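Local coordinates for serine-threonine phosphatase 2C (Toxoplasma gondii, PDB 2I44), which probably removes phosphate groups from phosphorylated serine and threonine residues of proteins, as a metal-dependent phosphatase of the PP2C family that binds calcium ions here, at residues A25-I30 with P291-V296; G31-Q36 with S309-T314; V58-V63 with L263-L268. All coordinates share one frame; numbering follows the deposited sequence.

Contact 1. Residues A25-I30 with P291-V296; sequences AIFTDI and PAQALV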
loop_
_atom_site.group_PDB
_atom_site.type_symbol
_atom_site.label_atom_id
_atom_site.label_comp_id
_atom_site.label_asym_id
_atom_site.label_seq_id
_atom_site.Cartn_x
_atom_site.Cartn_y
_atom_site.Cartn_z
ATOM N N ALA A 25 8.503 11.827 -5.204
ATOM C CA ALA A 25 9.836 11.312 -4.945
ATOM C C ALA A 25 9.660 9.918 -4.369
ATOM O O ALA A 25 8.681 9.650 -3.671
ATOM C CB ALA A 25 10.563 12.202 -3.951
ATOM N N ILE A 26 10.592 9.024 -4.674
ATOM C CA ILE A 26 10.513 7.663 -4.163
ATOM C C ILE A 26 11.914 7.210 -3.815
ATOM O O ILE A 26 12.828 7.350 -4.622
ATOM C CB ILE A 26 9.950 6.681 -5.219
ATOM C CG1 ILE A 26 8.667 7.237 -5.839
ATOM C CG2 ILE A 26 9.660 5.329 -4.572
ATOM C CD1 ILE A 26 8.159 6.410 -7.007
ATOM N N PHE A 27 12.082 6.665 -2.616
ATOM C CA PHE A 27 13.382 6.176 -2.182
ATOM C C PHE A 27 13.195 4.888 -1.395
ATOM O O PHE A 27 12.232 4.742 -0.649
ATOM C CB PHE A 27 14.088 7.207 -1.301
ATOM C CG PHE A 27 15.553 6.925 -1.102
ATOM C CD1 PHE A 27 16.482 7.291 -2.075
ATOM C CD2 PHE A 27 16.003 6.262 0.037
ATOM C CE1 PHE A 27 17.843 7.003 -1.918
ATOM C CE2 PHE A 27 17.364 5.969 0.206
ATOM C CZ PHE A 27 18.282 6.340 -0.775
ATOM N N THR A 28 14.122 3.956 -1.566
ATOM C CA THR A 28 14.052 2.683 -0.867
ATOM C C THR A 28 15.440 2.270 -0.395
ATOM O O THR A 28 16.448 2.731 -0.922
ATOM C CB THR A 28 13.478 1.575 -1.787
ATOM O OG1 THR A 28 13.264 0.383 -1.024
ATOM C CG2 THR A 28 14.443 1.275 -2.944
ATOM N N ASP A 29 15.489 1.399 0.603
ATOM C CA ASP A 29 16.758 0.919 1.126
ATOM C C ASP A 29 16.542 -0.467 1.702
ATOM O O ASP A 29 15.505 -0.742 2.300
ATOM C CB ASP A 29 17.289 1.870 2.203
ATOM C CG ASP A 29 18.751 1.620 2.525
ATOM O OD1 ASP A 29 19.072 0.536 3.054
ATOM O OD2 ASP A 29 19.580 2.509 2.238
ATOM N N ILE A 30 17.523 -1.343 1.512
ATOM C CA ILE A 30 17.426 -2.711 1.999
ATOM C C ILE A 30 17.551 -2.793 3.515
ATOM O O ILE A 30 17.082 -3.747 4.135
ATOM C CB ILE A 30 18.507 -3.619 1.347
ATOM C CG1 ILE A 30 18.185 -5.086 1.637
ATOM C CG2 ILE A 30 19.901 -3.254 1.872
ATOM C CD1 ILE A 30 18.982 -6.061 0.803
ATOM N N PRO A 291 12.644 14.579 -0.303
ATOM C CA PRO A 291 11.739 14.215 0.795
ATOM C C PRO A 291 11.703 12.726 1.131
ATOM O O PRO A 291 11.762 12.344 2.296
ATOM C CB PRO A 291 10.382 14.725 0.308
ATOM C CG PRO A 291 10.751 15.847 -0.625
ATOM C CD PRO A 291 11.901 15.249 -1.380
ATOM N N ALA A 292 11.595 11.892 0.104
ATOM C CA ALA A 292 11.538 10.447 0.299
ATOM C C ALA A 292 12.865 9.916 0.823
ATOM O O ALA A 292 12.896 9.014 1.658
ATOM C CB ALA A 292 11.172 9.749 -1.015
ATOM N N GLN A 293 13.966 10.470 0.331
ATOM C CA GLN A 293 15.267 10.018 0.791
ATOM C C GLN A 293 15.462 10.471 2.230
ATOM O O GLN A 293 16.039 9.752 3.047
ATOM C CB GLN A 293 16.377 10.584 -0.091
ATOM C CG GLN A 293 17.766 10.109 0.295
ATOM C CD GLN A 293 18.844 10.822 -0.486
ATOM O OE1 GLN A 293 18.915 12.050 -0.480
ATOM N NE2 GLN A 293 19.689 10.061 -1.164
ATOM N N ALA A 294 14.975 11.667 2.536
ATOM C CA ALA A 294 15.098 12.200 3.885
ATOM C C ALA A 294 14.394 11.256 4.860
ATOM O O ALA A 294 14.934 10.927 5.913
ATOM C CB ALA A 294 14.491 13.596 3.961
ATOM N N LEU A 295 13.194 10.812 4.498
ATOM C CA LEU A 295 12.433 9.899 5.349
ATOM C C LEU A 295 13.175 8.588 5.587
ATOM O O LEU A 295 13.184 8.071 6.701
ATOM C CB LEU A 295 11.065 9.603 4.725
ATOM C CG LEU A 295 10.008 10.700 4.840
ATOM C CD1 LEU A 295 8.782 10.343 4.022
ATOM C CD2 LEU A 295 9.643 10.884 6.301
ATOM N N VAL A 296 13.795 8.047 4.543
ATOM C CA VAL A 296 14.514 6.788 4.689
ATOM C C VAL A 296 15.819 6.944 5.478
ATOM O O VAL A 296 16.078 6.182 6.413
ATOM C CB VAL A 296 14.823 6.146 3.308
ATOM C CG1 VAL A 296 15.709 4.912 3.481
ATOM C CG2 VAL A 296 13.518 5.763 2.608
#

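Contact 2. Residues G31-Q36 with S309-T314; sequences GGRKHQ and SADNIT. With CA (calcium ion), chain D.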
loop_
_atom_site.group_PDB
_atom_site.type_symbol
_atom_site.label_atom_id
_atom_site.label_comp_id
_atom_site.label_asym_id
_atom_site.label_seq_id
_atom_site.Cartn_x
_atom_site.Cartn_y
_atom_site.Cartn_z
ATOM N N GLY A 31 18.170 -1.783 4.111
ATOM C CA GLY A 31 18.338 -1.793 5.550
ATOM C C GLY A 31 19.257 -2.932 5.946
ATOM O O GLY A 31 20.258 -3.191 5.276
ATOM N N GLY A 32 18.908 -3.636 7.014
ATOM C CA GLY A 32 19.744 -4.731 7.466
ATOM C C GLY A 32 19.241 -6.118 7.125
ATOM O O GLY A 32 19.747 -7.105 7.654
ATOM N N ARG A 33 18.252 -6.205 6.238
ATOM C CA ARG A 33 17.696 -7.499 5.854
ATOM C C ARG A 33 18.568 -8.163 4.780
ATOM O O ARG A 33 19.327 -7.489 4.087
ATOM C CB ARG A 33 16.265 -7.318 5.333
ATOM C CG ARG A 33 15.410 -6.365 6.167
ATOM C CD ARG A 33 15.206 -6.824 7.611
ATOM N NE ARG A 33 14.002 -7.632 7.784
ATOM C CZ ARG A 33 13.928 -8.933 7.523
ATOM N NH1 ARG A 33 14.992 -9.580 7.077
ATOM N NH2 ARG A 33 12.789 -9.589 7.708
ATOM N N LYS A 34 18.464 -9.479 4.647
ATOM C CA LYS A 34 19.251 -10.184 3.639
ATOM C C LYS A 34 18.654 -10.020 2.241
ATOM O O LYS A 34 19.333 -10.246 1.243
ATOM C CB LYS A 34 19.352 -11.671 3.987
ATOM C CG LYS A 34 18.018 -12.380 4.077
ATOM C CD LYS A 34 18.190 -13.808 4.570
ATOM C CE LYS A 34 18.038 -14.829 3.459
ATOM N NZ LYS A 34 18.202 -16.206 4.023
ATOM N N HIS A 35 17.391 -9.610 2.175
ATOM C CA HIS A 35 16.702 -9.424 0.901
ATOM C C HIS A 35 15.967 -8.090 0.854
ATOM O O HIS A 35 15.591 -7.548 1.886
ATOM C CB HIS A 35 15.650 -10.513 0.697
ATOM C CG HIS A 35 16.207 -11.884 0.497
ATOM N ND1 HIS A 35 15.426 -13.015 0.606
ATOM C CD2 HIS A 35 17.443 -12.309 0.145
ATOM C CE1 HIS A 35 16.159 -14.079 0.328
ATOM N NE2 HIS A 35 17.385 -13.678 0.044
ATOM N N GLN A 36 15.745 -7.576 -0.350
ATOM C CA GLN A 36 14.987 -6.344 -0.526
ATOM C C GLN A 36 13.636 -6.828 -1.041
ATOM O O GLN A 36 13.502 -7.187 -2.215
ATOM C CB GLN A 36 15.653 -5.433 -1.556
ATOM C CG GLN A 36 14.829 -4.203 -1.958
ATOM C CD GLN A 36 14.293 -3.418 -0.768
ATOM O OE1 GLN A 36 13.379 -3.867 -0.075
ATOM N NE2 GLN A 36 14.865 -2.240 -0.525
ATOM N N SER A 309 18.712 -3.437 13.969
ATOM C CA SER A 309 18.901 -3.810 12.574
ATOM C C SER A 309 17.636 -3.289 11.890
ATOM O O SER A 309 16.522 -3.610 12.313
ATOM C CB SER A 309 18.986 -5.330 12.432
ATOM O OG SER A 309 19.243 -5.710 11.088
ATOM N N ALA A 310 17.809 -2.473 10.854
ATOM C CA ALA A 310 16.680 -1.880 10.134
ATOM C C ALA A 310 15.995 -2.808 9.129
ATOM O O ALA A 310 16.631 -3.637 8.478
ATOM C CB ALA A 310 17.137 -0.598 9.428
ATOM N N ASP A 311 14.681 -2.656 9.012
ATOM C CA ASP A 311 13.894 -3.447 8.074
ATOM C C ASP A 311 14.017 -2.804 6.692
ATOM O O ASP A 311 14.618 -1.739 6.568
ATOM C CB ASP A 311 12.431 -3.439 8.527
ATOM C CG ASP A 311 11.526 -4.221 7.596
ATOM O OD1 ASP A 311 12.023 -5.142 6.910
ATOM O OD2 ASP A 311 10.314 -3.922 7.558
ATOM N N ASN A 312 13.477 -3.436 5.649
ATOM C CA ASN A 312 13.517 -2.793 4.335
ATOM C C ASN A 312 12.695 -1.524 4.588
ATOM O O ASN A 312 11.723 -1.561 5.354
ATOM C CB ASN A 312 12.788 -3.609 3.252
ATOM C CG ASN A 312 13.508 -4.887 2.866
ATOM O OD1 ASN A 312 14.728 -5.006 2.993
ATOM N ND2 ASN A 312 12.748 -5.845 2.356
ATOM N N ILE A 313 13.073 -0.415 3.961
ATOM C CA ILE A 313 12.354 0.840 4.137
ATOM C C ILE A 313 12.095 1.466 2.779
ATOM O O ILE A 313 13.008 1.620 1.972
ATOM C CB ILE A 313 13.155 1.859 4.982
ATOM C CG1 ILE A 313 13.679 1.199 6.258
ATOM C CG2 ILE A 313 12.258 3.042 5.348
ATOM C CD1 ILE A 313 14.592 2.093 7.081
ATOM N N THR A 314 10.842 1.821 2.534
ATOM C CA THR A 314 10.449 2.445 1.282
ATOM C C THR A 314 9.490 3.585 1.570
ATOM O O THR A 314 8.530 3.430 2.334
ATOM C CB THR A 314 9.766 1.432 0.344
ATOM O OG1 THR A 314 10.725 0.451 -0.065
ATOM C CG2 THR A 314 9.198 2.120 -0.891
HETATM CA CA CA D . 8.474 -4.608 6.349
HETATM O O HOH W 1 9.705 -6.147 5.627
HETATM O O HOH W 2 9.282 -3.023 4.858
HETATM O O HOH W 3 7.326 -5.740 7.415
#

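Contact 3. Residues V58-V63 with L263-L268; sequences VFDGTV and LATDGL. With CA (calcium ion), chain D; CA (calcium ion), chain E.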
loop_
_atom_site.group_PDB
_atom_site.type_symbol
_atom_site.label_atom_id
_atom_site.label_comp_id
_atom_site.label_asym_id
_atom_site.label_seq_id
_atom_site.Cartn_x
_atom_site.Cartn_y
_atom_site.Cartn_z
ATOM N N VAL A 58 2.771 1.110 -3.028
ATOM C CA VAL A 58 3.962 0.627 -2.350
ATOM C C VAL A 58 3.605 -0.753 -1.814
ATOM O O VAL A 58 2.500 -0.958 -1.304
ATOM C CB VAL A 58 4.369 1.570 -1.192
ATOM C CG1 VAL A 58 5.524 0.962 -0.402
ATOM C CG2 VAL A 58 4.774 2.927 -1.749
ATOM N N PHE A 59 4.533 -1.699 -1.914
ATOM C CA PHE A 59 4.245 -3.066 -1.483
ATOM C C PHE A 59 5.314 -3.702 -0.609
ATOM O O PHE A 59 6.468 -3.820 -1.018
ATOM C CB PHE A 59 4.027 -3.932 -2.731
ATOM C CG PHE A 59 3.161 -3.280 -3.772
ATOM C CD1 PHE A 59 1.774 -3.305 -3.656
ATOM C CD2 PHE A 59 3.736 -2.600 -4.845
ATOM C CE1 PHE A 59 0.970 -2.660 -4.590
ATOM C CE2 PHE A 59 2.940 -1.952 -5.787
ATOM C CZ PHE A 59 1.552 -1.983 -5.657
ATOM N N ASP A 60 4.927 -4.120 0.594
ATOM C CA ASP A 60 5.867 -4.767 1.514
ATOM C C ASP A 60 5.733 -6.285 1.391
ATOM O O ASP A 60 4.807 -6.891 1.937
ATOM C CB ASP A 60 5.592 -4.337 2.967
ATOM C CG ASP A 60 6.654 -4.838 3.953
ATOM O OD1 ASP A 60 7.513 -5.658 3.559
ATOM O OD2 ASP A 60 6.620 -4.407 5.132
ATOM N N GLY A 61 6.666 -6.901 0.672
ATOM C CA GLY A 61 6.623 -8.340 0.510
ATOM C C GLY A 61 7.218 -9.072 1.695
ATOM O O GLY A 61 7.967 -8.492 2.486
ATOM N N THR A 62 6.865 -10.344 1.830
ATOM C CA THR A 62 7.380 -11.187 2.898
ATOM C C THR A 62 7.389 -12.639 2.402
ATOM O O THR A 62 6.526 -13.039 1.617
ATOM C CB THR A 62 6.528 -11.068 4.180
ATOM O OG1 THR A 62 7.050 -11.940 5.187
ATOM C CG2 THR A 62 5.097 -11.443 3.903
ATOM N N VAL A 63 8.355 -13.414 2.887
ATOM C CA VAL A 63 8.551 -14.805 2.486
ATOM C C VAL A 63 8.946 -14.763 1.013
ATOM O O VAL A 63 8.261 -15.308 0.151
ATOM C CB VAL A 63 7.269 -15.668 2.648
ATOM C CG1 VAL A 63 7.609 -17.130 2.418
ATOM C CG2 VAL A 63 6.668 -15.479 4.040
ATOM N N LEU A 263 3.237 7.428 1.158
ATOM C CA LEU A 263 2.959 6.001 1.125
ATOM C C LEU A 263 4.263 5.344 1.558
ATOM O O LEU A 263 5.325 5.651 1.012
ATOM C CB LEU A 263 2.571 5.539 -0.286
ATOM C CG LEU A 263 1.290 6.119 -0.904
ATOM C CD1 LEU A 263 1.582 7.471 -1.534
ATOM C CD2 LEU A 263 0.741 5.161 -1.962
ATOM N N ALA A 264 4.195 4.455 2.543
ATOM C CA ALA A 264 5.400 3.799 3.028
ATOM C C ALA A 264 5.144 2.456 3.713
ATOM O O ALA A 264 4.034 2.168 4.164
ATOM C CB ALA A 264 6.135 4.740 3.983
ATOM N N THR A 265 6.182 1.635 3.783
ATOM C CA THR A 265 6.084 0.334 4.435
ATOM C C THR A 265 6.314 0.505 5.935
ATOM O O THR A 265 6.716 1.590 6.389
ATOM C CB THR A 265 7.126 -0.651 3.873
ATOM O OG1 THR A 265 8.438 -0.100 4.018
ATOM C CG2 THR A 265 6.860 -0.912 2.407
ATOM N N ASP A 266 6.070 -0.559 6.700
ATOM C CA ASP A 266 6.253 -0.499 8.143
ATOM C C ASP A 266 7.712 -0.280 8.487
ATOM O O ASP A 266 8.055 0.028 9.625
ATOM C CB ASP A 266 5.710 -1.766 8.832
ATOM C CG ASP A 266 6.434 -3.045 8.414
ATOM O OD1 ASP A 266 7.382 -2.989 7.604
ATOM O OD2 ASP A 266 6.039 -4.120 8.905
ATOM N N GLY A 267 8.574 -0.430 7.486
ATOM C CA GLY A 267 9.995 -0.202 7.693
ATOM C C GLY A 267 10.190 1.242 8.129
ATOM O O GLY A 267 11.191 1.593 8.770
ATOM N N LEU A 268 9.226 2.087 7.768
ATOM C CA LEU A 268 9.250 3.494 8.152
ATOM C C LEU A 268 8.360 3.754 9.371
ATOM O O LEU A 268 8.774 4.404 10.331
ATOM C CB LEU A 268 8.763 4.388 7.006
ATOM C CG LEU A 268 8.471 5.830 7.461
ATOM C CD1 LEU A 268 9.783 6.521 7.853
ATOM C CD2 LEU A 268 7.780 6.611 6.356
HETATM CA CA CA D . 8.474 -4.608 6.349
HETATM CA CA CA E . 8.876 -7.308 4.101
HETATM O O HOH W 4 4.558 -2.862 5.815
HETATM O O HOH W 3 7.326 -5.740 7.415
HETATM O O HOH W 2 9.282 -3.023 4.858
HETATM O O HOH W 1 9.705 -6.147 5.627
HETATM O O HOH W 5 7.466 -8.027 5.803
HETATM O O HOH W 6 10.563 -8.821 3.949
#

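Contact 1. Residues A25-I30 with P291-V296
Phe-27 on strand 22-29 lies against the first turns of helix 291-305, where one layer of helices packs on a beta-sheet of the PP2C alpha-beta-beta-alpha sandwich. Strand and helix run nearly along each other, at 28°, and their axes come within 6.5 Å. On the tight, buried side Ala-25, Ala-292 and Val-296 close up around the strand backbone and the edge of the Phe-27 ring. CB of Ala-292 points at the strand and sits 3.6 Å from the backbone N of Phe-27, close also to CB of Ala-25, which in turn meets the ring of Pro-291. Val-296 brings CG1 up to the CB of Asp-29. The looser side belongs to Gln-293, partly exposed like Phe-27 itself. With CG trans to the backbone N (chi1 -178°) and the chain extended beyond it, its methylenes run out over one face of the Phe-27 ring, CG 3.8 Å from the centroid in a CH-pi contact, while the amide plane stands 66° from the ring. No hydrogen bond joins the two segments; the carboxylate of Asp-29 turns instead to the backbone N of Gly-31. At the ring edge, near its plane, CB of Val-296 lies 3.5 Å from CD2 of Phe-27.

Contact 2. Residues G31-Q36 with S309-T314
Arg-33 reaches across to the calcium ligand Asp-311 in the PP2C metal centre, its NE 3.3 Å from OD1 in a salt bridge whose hydrogen bond is weak and bent, 124° at the hydrogen. The guanidinium plane is turned 39° from that of the carboxylate, and the approach is oblique. The two oxygens of Asp-311 divide the work: OD2 binds the calcium ion at 2.3 Å, whereas OD1 takes a hydrogen bond from water 1, itself a ligand of that metal, and a weak one from the backbone N of Asn-312. Bends at chi2 and chi3 fold the arginine chain back over the 309-314 backbone, laying CD 3.6 Å from the O of Ala-310. One shell further out, the N of Gly-32 donates to that same O of Ala-310 over 2.7 Å, holding the loop 31-36 against the 309-314 backbone just before Arg-33. The side chain of Asn-312 lies against His-35 and Gln-36, and OE1 of Gln-36 accepts from the N of Asp-38. The backbone O of Asn-312 accepts from water 2, another ligand of the ion. Asp-60 and Asp-266 complete the protein ligands of this metal. Arg-33 beside a metal ligand is consistent with the phosphate-binding arginine of PP2C relatives, and its positive charge would partly offset the negative charge gathered around the calcium.

Contact 3. Residues V58-V63 with L263-L268
Asp-60 and Asp-266 meet through calcium, in the two-metal centre characteristic of the PP2C family, here occupied by calcium and set at one end of the central beta-sandwich. Metal coordination dominates. OD2 of Asp-60 and OD1 of Asp-266 bind the same ion, at 2.2 Å and 2.3 Å, and so come to 2.9 Å from each other with their carboxylate planes 74° apart. The other oxygen of Asp-60, OD1, binds the second calcium 2.2 Å away, making this carboxylate a bridge between the metals; the backbone O of Gly-61 and waters 5 and 6 are further ligands of that second ion. Water 1 binds both ions, and Asp-311 joins the ligands of the first.

Water-mediated hydrogen bonds form a second group. Water 4 lies 2.7 Å from OD2 of Asp-60, to which it can donate, and accepts from the backbone N of Asp-266. Metal-bound water 3 is near OD2 of Asp-266, but unusually short distances make its place less sure.

The remaining contacts are apolar and link the two sheets behind the metals. CG2 of Thr-265 wedges between CG1 of Val-58, 3.6 Å away, and CB of Asp-60, while the other methyl of Val-58, CG2, reaches CB of Leu-263. Thr-265, the N-cap of helix 266-269, holds OG1 between its backbone N and carbonyl carbon (chi1 57°), which directs CG2 at Val-58 and Asp-60 and OG1 toward OD2 of Asp-38, to which it is hydrogen-bonded.

Two acidic oxygens this close would repel; the shared cation probably offsets that and holds the acidic cluster together.

Contacts 1 and 3 are buried, whereas contact 2 is partly open and made mostly of loop. All three reach one antiparallel sheet, in which strands 22-29, 313-320 and 258-264 are neighbours. Contact 1 covers that sheet with a helix by packing without hydrogen bonds; contact 3, nearest the centre of the chain, joins it to the second sheet through methyl groups and calcium. Contact 2, the most exposed, combines a backbone bond and a salt bridge with a metal ligand, Asp-311. Thr-28 and Thr-314 hydroxyls, 2.7 Å apart at OG1, tie contact 1 to contact 2. Contacts 2 and 3 share one calcium ion and waters 1, 2 and 3.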